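Local coordinates for protein taurocyamine kinase (Schistosoma mansoni, PDB 4WOE) that reversibly transfers a phosphate group between ATP and taurocyamine, using magnesium, as a two-repeat member of the ATP:guanido phosphotransferase family, at residues S21-Y26 and L60-C65; L272-R277 and K324-L329; L124-E129 and D223-I228. The protein carries 4 engineered substitutions. One frame throughout, in Å; residues are numbered along the deposited sequence.

Contact 1 (S21-Y26 and L60-C65). With 3S5 (Taurocyamine), chain E.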
loop_
_atom_site.group_PDB
_atom_site.type_symbol
_atom_site.label_atom_id
_atom_site.label_comp_id
_atom_site.label_asym_id
_atom_site.label_seq_id
_atom_site.Cartn_x
_atom_site.Cartn_y
_atom_site.Cartn_z
ATOM N N SER A 21 0.960 7.468 -16.889
ATOM C CA SER A 21 1.369 8.808 -16.489
ATOM C C SER A 21 0.217 9.807 -16.367
ATOM O O SER A 21 -0.817 9.666 -17.018
ATOM C CB SER A 21 2.393 9.350 -17.490
ATOM O OG SER A 21 1.870 9.305 -18.812
ATOM N N LEU A 22 0.419 10.825 -15.533
ATOM C CA LEU A 22 -0.462 11.985 -15.523
ATOM C C LEU A 22 -0.421 12.723 -16.873
ATOM O O LEU A 22 -1.360 13.424 -17.235
ATOM C CB LEU A 22 -0.098 12.925 -14.380
ATOM C CG LEU A 22 -0.454 12.407 -12.978
ATOM C CD1 LEU A 22 -0.163 13.455 -11.894
ATOM C CD2 LEU A 22 -1.914 11.982 -12.897
ATOM N N THR A 23 0.660 12.562 -17.617
ATOM C CA THR A 23 0.744 13.147 -18.942
ATOM C C THR A 23 -0.298 12.508 -19.833
ATOM O O THR A 23 -1.077 13.203 -20.496
ATOM C CB THR A 23 2.137 12.956 -19.582
ATOM O OG1 THR A 23 3.109 13.733 -18.871
ATOM C CG2 THR A 23 2.127 13.392 -21.044
ATOM N N LYS A 24 -0.301 11.177 -19.852
ATOM C CA LYS A 24 -1.279 10.426 -20.627
ATOM C C LYS A 24 -2.686 10.833 -20.230
ATOM O O LYS A 24 -3.580 10.972 -21.071
ATOM C CB LYS A 24 -1.086 8.933 -20.416
ATOM C CG LYS A 24 -2.040 8.049 -21.187
ATOM C CD LYS A 24 -1.639 6.591 -20.995
ATOM C CE LYS A 24 -2.615 5.634 -21.646
ATOM N NZ LYS A 24 -2.041 4.256 -21.746
ATOM N N LYS A 25 -2.870 11.040 -18.933
ATOM C CA LYS A 25 -4.192 11.357 -18.405
ATOM C C LYS A 25 -4.723 12.700 -18.918
ATOM O O LYS A 25 -5.916 12.824 -19.198
ATOM C CB LYS A 25 -4.158 11.340 -16.878
ATOM C CG LYS A 25 -5.527 11.488 -16.200
ATOM C CD LYS A 25 -5.403 11.270 -14.697
ATOM C CE LYS A 25 -6.724 11.517 -13.983
ATOM N NZ LYS A 25 -6.643 11.166 -12.525
ATOM N N TYR A 26 -3.855 13.692 -19.081
ATOM C CA TYR A 26 -4.344 15.044 -19.342
ATOM C C TYR A 26 -3.940 15.606 -20.706
ATOM O O TYR A 26 -4.378 16.697 -21.099
ATOM C CB TYR A 26 -3.875 15.981 -18.215
ATOM C CG TYR A 26 -4.494 15.653 -16.859
ATOM C CD1 TYR A 26 -5.871 15.712 -16.671
ATOM C CD2 TYR A 26 -3.705 15.279 -15.783
ATOM C CE1 TYR A 26 -6.448 15.415 -15.454
ATOM C CE2 TYR A 26 -4.261 14.976 -14.556
ATOM C CZ TYR A 26 -5.639 15.048 -14.392
ATOM O OH TYR A 26 -6.208 14.757 -13.170
ATOM N N LEU A 60 6.014 9.323 -14.331
ATOM C CA LEU A 60 4.663 9.759 -13.977
ATOM C C LEU A 60 4.338 11.139 -14.539
ATOM O O LEU A 60 3.178 11.440 -14.882
ATOM C CB LEU A 60 4.479 9.771 -12.453
ATOM C CG LEU A 60 3.082 10.110 -11.913
ATOM C CD1 LEU A 60 2.070 9.051 -12.288
ATOM C CD2 LEU A 60 3.101 10.272 -10.412
ATOM N N LEU A 61 5.363 11.978 -14.624
ATOM C CA LEU A 61 5.189 13.388 -14.981
ATOM C C LEU A 61 5.874 13.779 -16.293
ATOM O O LEU A 61 6.780 13.076 -16.755
ATOM C CB LEU A 61 5.723 14.272 -13.844
ATOM C CG LEU A 61 5.002 14.028 -12.518
ATOM C CD1 LEU A 61 5.732 14.683 -11.359
ATOM C CD2 LEU A 61 3.575 14.538 -12.609
ATOM N N PRO A 62 5.446 14.912 -16.885
ATOM C CA PRO A 62 6.189 15.555 -17.971
ATOM C C PRO A 62 7.352 16.344 -17.424
ATOM O O PRO A 62 7.543 16.386 -16.204
ATOM C CB PRO A 62 5.168 16.510 -18.569
ATOM C CG PRO A 62 4.382 16.948 -17.344
ATOM C CD PRO A 62 4.223 15.674 -16.556
ATOM N N ARG A 63 8.098 16.990 -18.315
ATOM C CA ARG A 63 9.034 18.012 -17.902
ATOM C C ARG A 63 8.639 19.343 -18.565
ATOM O O ARG A 63 7.549 19.469 -19.126
ATOM C CB ARG A 63 10.467 17.593 -18.246
ATOM C CG ARG A 63 10.904 16.267 -17.568
ATOM C CD ARG A 63 10.818 16.367 -16.039
ATOM N NE ARG A 63 11.397 15.213 -15.345
ATOM C CZ ARG A 63 10.709 14.154 -14.920
ATOM N NH1 ARG A 63 9.405 14.086 -15.125
ATOM N NH2 ARG A 63 11.323 13.161 -14.284
ATOM N N SER A 64 9.507 20.343 -18.482
ATOM C CA SER A 64 9.176 21.636 -19.048
ATOM C C SER A 64 10.265 22.082 -20.017
ATOM O O SER A 64 11.457 21.998 -19.703
ATOM C CB SER A 64 8.976 22.670 -17.934
ATOM O OG SER A 64 9.938 22.521 -16.912
ATOM N N CYS A 65 9.863 22.564 -21.189
ATOM C CA CYS A 65 10.850 23.002 -22.182
ATOM C C CYS A 65 11.641 24.199 -21.672
ATOM O O CYS A 65 12.809 24.386 -22.032
ATOM C CB CYS A 65 10.178 23.335 -23.513
ATOM S SG CYS A 65 8.844 24.546 -23.400
HETATM N N01 3S5 E . 11.954 14.871 -9.964
HETATM C C02 3S5 E . 11.642 13.716 -10.489
HETATM N N03 3S5 E . 12.415 13.191 -11.396
HETATM N N04 3S5 E . 10.511 13.057 -10.089
HETATM C C05 3S5 E . 10.210 11.787 -10.695
HETATM C C06 3S5 E . 8.984 11.935 -11.594
HETATM S S07 3S5 E . 8.962 10.745 -12.888
HETATM O O08 3S5 E . 10.365 10.466 -13.397
HETATM O O09 3S5 E . 8.302 9.439 -12.445
HETATM O O10 3S5 E . 8.118 11.350 -13.980
#

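Contact 2 (L272-R277 and K324-L329). With ADP (adenosine-5'-diphosphate), chain C.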
loop_
_atom_site.group_PDB
_atom_site.type_symbol
_atom_site.label_atom_id
_atom_site.label_comp_id
_atom_site.label_asym_id
_atom_site.label_seq_id
_atom_site.Cartn_x
_atom_site.Cartn_y
_atom_site.Cartn_z
ATOM N N LEU A 272 7.899 21.849 -7.600
ATOM C CA LEU A 272 7.445 23.240 -7.503
ATOM C C LEU A 272 7.171 23.671 -6.047
ATOM O O LEU A 272 6.998 22.821 -5.162
ATOM C CB LEU A 272 6.184 23.430 -8.346
ATOM C CG LEU A 272 6.363 23.247 -9.850
ATOM C CD1 LEU A 272 5.007 23.141 -10.592
ATOM C CD2 LEU A 272 7.208 24.415 -10.380
ATOM N N GLY A 273 7.117 24.981 -5.801
ATOM C CA GLY A 273 6.812 25.521 -4.476
ATOM C C GLY A 273 8.059 25.797 -3.640
ATOM O O GLY A 273 8.845 26.691 -3.955
ATOM N N THR A 274 8.245 25.022 -2.575
ATOM C CA THR A 274 9.464 25.109 -1.781
ATOM C C THR A 274 10.654 24.485 -2.489
ATOM O O THR A 274 11.796 24.885 -2.241
ATOM C CB THR A 274 9.330 24.403 -0.406
ATOM O OG1 THR A 274 9.088 23.007 -0.607
ATOM C CG2 THR A 274 8.215 25.004 0.419
ATOM N N THR A 275 10.387 23.492 -3.345
ATOM C CA THR A 275 11.426 22.634 -3.965
ATOM C C THR A 275 12.264 21.875 -2.911
ATOM O O THR A 275 13.264 21.229 -3.238
ATOM C CB THR A 275 12.395 23.450 -4.876
ATOM O OG1 THR A 275 13.445 24.018 -4.088
ATOM C CG2 THR A 275 11.657 24.565 -5.609
ATOM N N LEU A 276 11.834 21.949 -1.649
ATOM C CA LEU A 276 12.639 21.489 -0.518
ATOM C C LEU A 276 12.432 19.998 -0.194
ATOM O O LEU A 276 11.310 19.529 0.013
ATOM C CB LEU A 276 12.324 22.349 0.711
ATOM C CG LEU A 276 13.294 22.419 1.896
ATOM C CD1 LEU A 276 13.144 23.741 2.621
ATOM C CD2 LEU A 276 13.019 21.298 2.850
ATOM N N ARG A 277 13.533 19.259 -0.133
ATOM C CA ARG A 277 13.486 17.871 0.292
ATOM C C ARG A 277 14.492 17.660 1.408
ATOM O O ARG A 277 15.695 17.649 1.166
ATOM C CB ARG A 277 13.770 16.929 -0.887
ATOM C CG ARG A 277 13.542 15.456 -0.574
ATOM C CD ARG A 277 13.754 14.576 -1.810
ATOM N NE ARG A 277 15.076 13.966 -1.849
ATOM C CZ ARG A 277 15.424 12.899 -1.128
ATOM N NH1 ARG A 277 16.651 12.403 -1.229
ATOM N NH2 ARG A 277 14.547 12.326 -0.307
ATOM N N LYS A 324 7.060 14.522 2.190
ATOM C CA LYS A 324 6.468 14.293 0.879
ATOM C C LYS A 324 6.037 15.615 0.221
ATOM O O LYS A 324 6.103 15.749 -0.993
ATOM C CB LYS A 324 5.281 13.327 0.976
ATOM C CG LYS A 324 4.115 13.842 1.775
ATOM C CD LYS A 324 3.015 12.782 1.904
ATOM C CE LYS A 324 1.744 13.400 2.499
ATOM N NZ LYS A 324 0.763 12.366 2.974
ATOM N N ARG A 325 5.636 16.596 1.014
ATOM C CA ARG A 325 5.054 17.809 0.444
ATOM C C ARG A 325 6.094 18.828 -0.073
ATOM O O ARG A 325 7.219 18.919 0.445
ATOM C CB ARG A 325 4.138 18.468 1.464
ATOM C CG ARG A 325 3.044 17.560 1.974
ATOM C CD ARG A 325 2.006 18.380 2.721
ATOM N NE ARG A 325 1.455 19.361 1.802
ATOM C CZ ARG A 325 0.830 20.477 2.151
ATOM N NH1 ARG A 325 0.657 20.790 3.437
ATOM N NH2 ARG A 325 0.386 21.280 1.193
ATOM N N ARG A 326 5.698 19.577 -1.108
ATOM C CA ARG A 326 6.546 20.592 -1.752
ATOM C C ARG A 326 5.803 21.909 -1.903
ATOM O O ARG A 326 6.342 22.993 -1.649
ATOM C CB ARG A 326 6.987 20.141 -3.150
ATOM C CG ARG A 326 7.788 18.871 -3.213
ATOM C CD ARG A 326 9.222 19.070 -2.781
ATOM N NE ARG A 326 9.977 17.855 -3.071
ATOM C CZ ARG A 326 10.088 16.821 -2.243
ATOM N NH1 ARG A 326 9.518 16.858 -1.041
ATOM N NH2 ARG A 326 10.773 15.749 -2.622
ATOM N N LEU A 327 4.554 21.779 -2.339
ATOM C CA LEU A 327 3.751 22.882 -2.822
ATOM C C LEU A 327 2.656 23.307 -1.836
ATOM O O LEU A 327 1.924 22.469 -1.301
ATOM C CB LEU A 327 3.124 22.477 -4.163
ATOM C CG LEU A 327 2.299 23.498 -4.939
ATOM C CD1 LEU A 327 3.130 24.741 -5.217
ATOM C CD2 LEU A 327 1.772 22.891 -6.231
ATOM N N GLY A 328 2.537 24.614 -1.606
ATOM C CA GLY A 328 1.493 25.149 -0.744
ATOM C C GLY A 328 1.806 25.197 0.749
ATOM O O GLY A 328 0.900 25.210 1.580
ATOM N N LEU A 329 3.086 25.217 1.100
ATOM C CA LEU A 329 3.484 25.429 2.486
ATOM C C LEU A 329 4.867 26.064 2.469
ATOM O O LEU A 329 5.536 26.031 1.439
ATOM C CB LEU A 329 3.470 24.118 3.294
ATOM C CG LEU A 329 4.136 22.824 2.792
ATOM C CD1 LEU A 329 5.625 22.927 2.663
ATOM C CD2 LEU A 329 3.825 21.675 3.725
HETATM P PB ADP C . 17.418 14.415 -4.623
HETATM O O1B ADP C . 16.269 14.163 -5.571
HETATM O O2B ADP C . 18.739 14.724 -5.316
HETATM O O3B ADP C . 17.076 15.325 -3.449
HETATM P PA ADP C . 17.982 11.577 -4.682
HETATM O O1A ADP C . 18.024 11.786 -6.173
HETATM O O2A ADP C . 17.051 10.554 -4.075
HETATM O O3A ADP C . 17.684 12.974 -3.920
HETATM O "O5'" ADP C . 19.477 11.271 -4.183
HETATM C "C5'" ADP C . 20.642 11.537 -4.969
HETATM C "C4'" ADP C . 21.852 11.345 -4.064
HETATM O "O4'" ADP C . 21.639 12.006 -2.802
HETATM C "C3'" ADP C . 22.078 9.876 -3.739
HETATM O "O3'" ADP C . 23.492 9.648 -3.670
HETATM C "C2'" ADP C . 21.535 9.725 -2.336
HETATM O "O2'" ADP C . 22.145 8.649 -1.624
HETATM C "C1'" ADP C . 21.902 11.069 -1.742
HETATM N N9 ADP C . 21.151 11.324 -0.486
HETATM C C8 ADP C . 19.838 11.637 -0.363
HETATM N N7 ADP C . 19.495 11.798 0.948
HETATM C C5 ADP C . 20.604 11.581 1.680
HETATM C C6 ADP C . 20.945 11.591 3.126
HETATM N N6 ADP C . 19.988 11.869 4.053
HETATM N N1 ADP C . 22.228 11.319 3.476
HETATM C C2 ADP C . 23.167 11.037 2.546
HETATM N N3 ADP C . 22.927 11.017 1.219
HETATM C C4 ADP C . 21.688 11.267 0.735
#

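Contact 3 (L124-E129 and D223-I228)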
loop_
_atom_site.group_PDB
_atom_site.type_symbol
_atom_site.label_atom_id
_atom_site.label_comp_id
_atom_site.label_asym_id
_atom_site.label_seq_id
_atom_site.Cartn_x
_atom_site.Cartn_y
_atom_site.Cartn_z
ATOM N N LEU A 124 17.455 22.167 -2.100
ATOM C CA LEU A 124 16.572 23.080 -2.807
ATOM C C LEU A 124 16.910 23.022 -4.286
ATOM O O LEU A 124 18.000 22.586 -4.646
ATOM C CB LEU A 124 16.768 24.528 -2.329
ATOM C CG LEU A 124 16.509 24.890 -0.877
ATOM C CD1 LEU A 124 16.911 26.339 -0.603
ATOM C CD2 LEU A 124 15.036 24.648 -0.597
ATOM N N GLY A 125 15.997 23.510 -5.125
ATOM C CA GLY A 125 16.293 23.770 -6.522
ATOM C C GLY A 125 15.929 25.204 -6.882
ATOM O O GLY A 125 15.037 25.779 -6.257
ATOM N N ARG A 126 16.614 25.788 -7.871
ATOM C CA ARG A 126 16.240 27.123 -8.355
ATOM C C ARG A 126 16.393 27.234 -9.867
ATOM O O ARG A 126 17.317 26.665 -10.449
ATOM C CB ARG A 126 17.092 28.223 -7.698
ATOM C CG ARG A 126 16.900 28.435 -6.215
ATOM C CD ARG A 126 15.540 29.033 -5.941
ATOM N NE ARG A 126 15.394 29.448 -4.554
ATOM C CZ ARG A 126 14.852 28.698 -3.597
ATOM N NH1 ARG A 126 14.405 27.475 -3.868
ATOM N NH2 ARG A 126 14.745 29.175 -2.363
ATOM N N THR A 127 15.507 28.013 -10.481
ATOM C CA THR A 127 15.628 28.396 -11.883
ATOM C C THR A 127 16.092 29.833 -11.945
ATOM O O THR A 127 15.615 30.671 -11.177
ATOM C CB THR A 127 14.290 28.248 -12.650
ATOM O OG1 THR A 127 13.831 26.892 -12.567
ATOM C CG2 THR A 127 14.454 28.642 -14.124
ATOM N N VAL A 128 17.039 30.121 -12.832
ATOM C CA VAL A 128 17.523 31.491 -13.031
ATOM C C VAL A 128 16.756 32.098 -14.199
ATOM O O VAL A 128 16.679 31.486 -15.268
ATOM C CB VAL A 128 19.049 31.542 -13.310
ATOM C CG1 VAL A 128 19.526 32.976 -13.569
ATOM C CG2 VAL A 128 19.837 30.922 -12.138
ATOM N N GLU A 129 16.184 33.286 -13.985
ATOM C CA GLU A 129 15.366 33.971 -15.002
ATOM C C GLU A 129 16.147 34.298 -16.266
ATOM O O GLU A 129 17.320 34.690 -16.207
ATOM C CB GLU A 129 14.762 35.269 -14.437
ATOM C CG GLU A 129 13.665 35.058 -13.396
ATOM C CD GLU A 129 13.050 36.366 -12.904
ATOM O OE1 GLU A 129 13.765 37.392 -12.852
ATOM O OE2 GLU A 129 11.851 36.376 -12.574
ATOM N N ASP A 223 18.173 20.736 -12.583
ATOM C CA ASP A 223 17.687 22.096 -12.522
ATOM C C ASP A 223 18.887 22.998 -12.776
ATOM O O ASP A 223 20.006 22.498 -12.869
ATOM C CB ASP A 223 17.055 22.399 -11.172
ATOM C CG ASP A 223 15.597 22.002 -11.115
ATOM O OD1 ASP A 223 14.819 22.501 -11.970
ATOM O OD2 ASP A 223 15.239 21.199 -10.219
ATOM N N HIS A 224 18.673 24.304 -12.899
ATOM C CA HIS A 224 19.788 25.243 -13.039
ATOM C C HIS A 224 20.754 25.090 -11.874
ATOM O O HIS A 224 21.924 24.812 -12.095
ATOM C CB HIS A 224 19.293 26.683 -13.146
ATOM C CG HIS A 224 18.643 26.998 -14.459
ATOM N ND1 HIS A 224 17.960 28.170 -14.688
ATOM C CD2 HIS A 224 18.561 26.286 -15.609
ATOM C CE1 HIS A 224 17.489 28.174 -15.922
ATOM N NE2 HIS A 224 17.844 27.039 -16.502
ATOM N N ILE A 225 20.263 25.244 -10.645
ATOM C CA ILE A 225 21.042 24.811 -9.491
ATOM C C ILE A 225 20.287 23.830 -8.616
ATOM O O ILE A 225 19.081 23.960 -8.407
ATOM C CB ILE A 225 21.505 25.991 -8.581
ATOM C CG1 ILE A 225 20.341 26.916 -8.235
ATOM C CG2 ILE A 225 22.585 26.783 -9.252
ATOM C CD1 ILE A 225 20.749 28.112 -7.396
ATOM N N ARG A 226 21.012 22.842 -8.109
ATOM C CA ARG A 226 20.541 22.094 -6.956
ATOM C C ARG A 226 21.493 22.431 -5.813
ATOM O O ARG A 226 22.715 22.281 -5.930
ATOM C CB ARG A 226 20.487 20.593 -7.230
ATOM C CG ARG A 226 19.330 20.164 -8.130
ATOM C CD ARG A 226 17.994 20.357 -7.419
ATOM N NE ARG A 226 16.878 19.787 -8.172
ATOM C CZ ARG A 226 16.490 18.510 -8.123
ATOM N NH1 ARG A 226 15.447 18.117 -8.849
ATOM N NH2 ARG A 226 17.130 17.629 -7.350
ATOM N N VAL A 227 20.928 22.941 -4.728
ATOM C CA VAL A 227 21.712 23.389 -3.603
ATOM C C VAL A 227 21.535 22.355 -2.479
ATOM O O VAL A 227 20.410 22.069 -2.069
ATOM C CB VAL A 227 21.278 24.801 -3.171
ATOM C CG1 VAL A 227 22.208 25.352 -2.103
ATOM C CG2 VAL A 227 21.265 25.729 -4.385
ATOM N N ILE A 228 22.642 21.776 -2.018
ATOM C CA ILE A 228 22.610 20.657 -1.071
ATOM C C ILE A 228 23.434 20.891 0.206
ATOM O O ILE A 228 24.607 21.271 0.145
ATOM C CB ILE A 228 23.111 19.367 -1.756
ATOM C CG1 ILE A 228 22.223 19.031 -2.964
ATOM C CG2 ILE A 228 23.160 18.203 -0.767
ATOM C CD1 ILE A 228 22.966 18.348 -4.082
HETATM O O HOH W 1 15.834 24.871 -12.662
#

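Contact 1 (S21-Y26 and L60-C65)
Leu22 and Leu60 meet through their backbones: the carbonyl of Leu60 lies at the start of helix 22-26 and takes the amide N-H of Leu22, with Leu22 N 2.9 Å from Leu60 O in a bent bond (137°). Ser21 is the N-cap of the same helix, its OG accepting from Lys24 N, while its CB rests against the Leu60 carbonyl. Thr23 OG1 leans over the ring of Pro62, 3.2 Å from its CD, and its polar partner is Asn53. The 60-65 loop corresponds to the guanidino-specificity loop of the small N-terminal domain, as in related guanidino kinases, and holds the sulfonate of bound taurocyamine. Leu60 N and Leu61 N both point at that group, Leu61 N lying 2.9 Å from taurocyamine O10. Arg63 reaches the same anion. Its CB leaves on the side away from helix 22-26; CG stands beside the backbone N (chi1 -59°), the chain bends once, at the CB-CG bond (chi2 -59°), and the side chain lies against Phe267 and Cys268, the predicted active-site residue. At the tip, Arg63 NH1 serves Pro62 O and taurocyamine O10, and Arg63 NH2 lies 3.0 Å from taurocyamine O08. Leu61 CD2 meets Leu22 CD1 at 4.0 Å, the side chains running alongside each other.

Contact 2 (L272-R277 and K324-L329)
Thr274 grips the carbonyl oxygen of Arg326 with two donors. Its amide gives a nearly straight bond, Thr274 N to Arg326 O 2.9 Å (172°), tilted from the carbonyl plane, while its hydroxyl lies in that plane on a lone pair, Thr274 OG1 to Arg326 O also 2.9 Å. The hydroxyl reaches there because OG1 sits between the backbone N and the carbonyl carbon (chi1 62°), where it also accepts from Leu276 N in an ST turn. Arg277 belongs to the predicted ATP site and binds the ADP: its NE lies 2.9 Å from ADP O3B, in the guanidinium plane, and its NH1 bonds to O3A, with Asp320 as salt-bridge partner of NH2. Further out, Arg326 runs alongside Arg277; Arg277 CB lies over one face of the Arg326 guanidinium, offset toward its rim, and Arg277 CD comes 3.3 Å from Arg326 NH2. Asn323 O receives Arg326 NH1. Gly273 passes close over Leu327, its CA 3.8 Å from Leu327 CD1, and Thr274 CG2 touches Leu329 CD1 at 4.0 Å. The contact joins the loop entering strand 277-283 to the one between strand 318-323 and helix 331-355; Leu276 and Leu329 both reach that helix, and Leu276 also packs on strand 117-126.

Contact 3 (L124-E129 and D223-I228)
Leu124 and Val227 form a hydrogen-bonded pair between two antiparallel neighbours, strands 117-126 and 225-232, in the eight-stranded sheet of the guanidino kinase catalytic domain. Reciprocal backbone bonds join them, Leu124 N to Val227 O and Val227 N to Leu124 O, each 3.0 Å. Arg126 and Ile225 make a second such pair, and between the two lies the non-hydrogen-bonded pair of Gly125 and Arg226, where Gly125 CA approaches Ile225 O at 3.4 Å in a CA-H...O contact.

Apolar packing falls on the face that carries Leu124, Arg126, Ile225 and Val227. Ile225 CG1 comes 3.5 Å from Arg126 CB. Leu243 and Ile247 of helix 236-250 cover Leu124, Arg126 and Val227, and Ile149 of helix 139-154 meets Ile225. The guanidinium of Arg126 goes on to a cation-pi contact with Phe264.

Charge gathers on the other face. Arg226, predicted to belong to the ATP site and touching the ADP, is held by Asp223: Arg226 NE lies 3.0 Å from Asp223 OD2, in the guanidinium plane and on the anti lone pair of that oxygen. The arrangement probably fixes the rotation of the arginine beside the nucleotide.

Beyond the strand pairing a water ties the ends together, accepting from His224 N and lying within hydrogen-bonding distance of Arg126 O, Thr127 OG1 and Asp223 OD1. Ile265 O and Phe267 N are further partners of Thr127 OG1 and Asp223 OD1. His224 has its NE2 on Gly132 O, and at the other ring nitrogen Val128 N donates to His224 ND1 in the ring plane, 2.8 Å away at 168°.

How the contacts relate
From the N terminus, contact 1 closes first, bringing the 60-65 loop back onto helix 22-26 within the N-terminal domain. The chain then enters the catalytic domain, where contact 3 pairs strand 117-126 with strand 225-232, with 93 residues between its two segments; contact 2 follows, joining the turns at 272-277 and 324-329. The three loops are in series, none nesting or crossing. Contacts 2 and 3 meet directly, Thr275 OG1 lying 2.8 Å from Gly125 N, which links the lead-in to strand 277-283 with the adjacent strand 117-126. Contact 1 touches neither, about 7 Å away at the nearest atoms, yet its taurocyamine faces the same active-site cleft as the ADP.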